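Local coordinates for Cbs-cp12 (Microcystis aeruginosa PCC 7806, PDB 5NMU), which probably takes part in the redox regulation of photosynthesis, as a hexameric fusion of a CBS domain pair with a CP12 domain, at residues Tyr93-Phe98 / Ser121-Lys126. Sequence-based numbering, arbitrary orientation.
Sequences YVARLF and SDILFK
The ring of Phe98 meets Ile123 obliquely, with CD2 4.2 Å from the isoleucine CD1, while Val94 from one helical turn earlier sets its CG1 over one face, 3.7 Å above the ring plane and offset toward the rim. The same Val94 CG1 touches Ile123 CD1 at 3.9 Å. Ile123 CD1 is the one atom of segment 121-126 within 4.5 Å of segment 93-98: it also reaches the backbone, 4.0 Å from Ala95 CA, beside the small Ala95 side chain. Ile123 gets there by extension, CD1 anti to CA (chi2 170°), which carries the methyl out to helix 91-101, where the axes of the two short segments are 10.8 Å apart. They run roughly antiparallel, at 144°, and bury 118 Å² between them.

No hydrogen bond spans the pair; the polar side chains of Ser121, Asp122 and Lys126 find their partners away from it. Lys126 NZ bridges to Asp122 OD1 at 2.8 Å, approaching from above the carboxylate plane, and also bonds Ile10 O. Val59 of a second subunit packs on Ala95. These are the two helices of the second CBS motif, which the hairpin 105-119 joins in sequence; Val94 and Phe98 pack on its Ile118. With every touching residue buried and apolar, no directional bond fixes the pair here, and the fit depends on the shape of the Val94, Ala95 and Phe98 surface that receives the methyl.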
# COMPACT_ATOMS: atom_id res chain seq x y z
N TYR A 93 -7.68 16.79 -14.40
CA TYR A 93 -6.70 16.87 -13.31
C TYR A 93 -7.26 16.50 -11.96
O TYR A 93 -6.55 16.00 -11.15
CB TYR A 93 -6.00 18.21 -13.24
CG TYR A 93 -5.06 18.44 -14.42
CD1 TYR A 93 -4.02 17.59 -14.64
CD2 TYR A 93 -5.20 19.52 -15.27
CE1 TYR A 93 -3.14 17.76 -15.70
CE2 TYR A 93 -4.30 19.71 -16.34
CZ TYR A 93 -3.27 18.80 -16.53
OH TYR A 93 -2.35 18.84 -17.53
N VAL A 94 -8.53 16.81 -11.70
CA VAL A 94 -9.11 16.45 -10.42
C VAL A 94 -9.11 14.89 -10.34
O VAL A 94 -8.87 14.32 -9.26
CB VAL A 94 -10.57 16.92 -10.26
CG1 VAL A 94 -11.17 16.40 -8.93
CG2 VAL A 94 -10.68 18.43 -10.32
N ALA A 95 -9.42 14.25 -11.48
CA ALA A 95 -9.44 12.76 -11.58
C ALA A 95 -8.07 12.23 -11.24
O ALA A 95 -7.93 11.31 -10.47
CB ALA A 95 -9.84 12.31 -12.98
N ARG A 96 -7.05 12.86 -11.81
CA ARG A 96 -5.68 12.40 -11.63
C ARG A 96 -5.19 12.61 -10.21
O ARG A 96 -4.55 11.70 -9.68
CB ARG A 96 -4.75 13.08 -12.60
CG ARG A 96 -3.33 12.57 -12.52
CD ARG A 96 -2.56 13.12 -13.65
NE ARG A 96 -1.25 12.47 -13.69
CZ ARG A 96 -0.95 11.34 -14.33
NH1 ARG A 96 -1.88 10.64 -15.00
NH2 ARG A 96 0.31 10.91 -14.28
N LEU A 97 -5.48 13.79 -9.63
CA LEU A 97 -5.18 14.03 -8.21
C LEU A 97 -5.75 12.91 -7.32
O LEU A 97 -5.08 12.42 -6.38
CB LEU A 97 -5.80 15.38 -7.75
CG LEU A 97 -5.55 15.85 -6.32
CD1 LEU A 97 -4.08 16.01 -6.00
CD2 LEU A 97 -6.27 17.14 -5.99
N PHE A 98 -7.04 12.61 -7.54
CA PHE A 98 -7.76 11.65 -6.71
C PHE A 98 -7.11 10.27 -6.86
O PHE A 98 -6.87 9.61 -5.86
CB PHE A 98 -9.23 11.61 -7.05
CG PHE A 98 -10.05 12.76 -6.52
CD1 PHE A 98 -9.48 13.83 -5.82
CD2 PHE A 98 -11.40 12.79 -6.77
CE1 PHE A 98 -10.28 14.88 -5.36
CE2 PHE A 98 -12.21 13.81 -6.32
CZ PHE A 98 -11.65 14.87 -5.62
N SER A 121 -18.00 10.66 -7.68
CA SER A 121 -19.36 10.65 -8.21
C SER A 121 -19.64 11.93 -9.08
O SER A 121 -20.21 11.84 -10.15
CB SER A 121 -20.39 10.57 -7.07
OG SER A 121 -20.09 9.52 -6.17
N ASP A 122 -19.24 13.11 -8.58
CA ASP A 122 -19.36 14.34 -9.35
C ASP A 122 -18.66 14.20 -10.68
O ASP A 122 -19.21 14.59 -11.69
CB ASP A 122 -18.83 15.54 -8.60
CG ASP A 122 -19.58 15.84 -7.35
OD1 ASP A 122 -20.84 15.87 -7.34
OD2 ASP A 122 -18.88 16.07 -6.35
N ILE A 123 -17.51 13.55 -10.70
CA ILE A 123 -16.83 13.34 -11.93
C ILE A 123 -17.60 12.35 -12.82
O ILE A 123 -17.82 12.62 -14.01
CB ILE A 123 -15.39 12.84 -11.73
CG1 ILE A 123 -14.58 13.90 -10.97
CG2 ILE A 123 -14.73 12.58 -13.08
CD1 ILE A 123 -13.22 13.47 -10.49
N LEU A 124 -18.00 11.21 -12.27
CA LEU A 124 -18.66 10.19 -13.06
C LEU A 124 -19.92 10.75 -13.70
O LEU A 124 -20.15 10.54 -14.90
CB LEU A 124 -19.02 8.98 -12.21
CG LEU A 124 -19.88 7.88 -12.86
CD1 LEU A 124 -19.19 7.36 -14.08
CD2 LEU A 124 -20.11 6.72 -11.89
N PHE A 125 -20.71 11.47 -12.91
CA PHE A 125 -21.98 11.94 -13.37
C PHE A 125 -21.96 13.23 -14.17
O PHE A 125 -22.88 13.47 -14.91
CB PHE A 125 -22.95 12.10 -12.20
CG PHE A 125 -23.16 10.86 -11.39
CD1 PHE A 125 -23.12 9.59 -11.96
CD2 PHE A 125 -23.48 10.98 -10.06
CE1 PHE A 125 -23.41 8.44 -11.20
CE2 PHE A 125 -23.73 9.86 -9.29
CZ PHE A 125 -23.68 8.58 -9.86
N LYS A 126 -20.96 14.09 -14.02
CA LYS A 126 -21.04 15.41 -14.64
C LYS A 126 -19.82 15.83 -15.43
O LYS A 126 -19.81 16.88 -16.02
CB LYS A 126 -21.34 16.46 -13.54
CG LYS A 126 -22.75 16.37 -12.95
CD LYS A 126 -22.96 17.23 -11.67
CE LYS A 126 -22.53 16.47 -10.43
NZ LYS A 126 -22.28 17.27 -9.22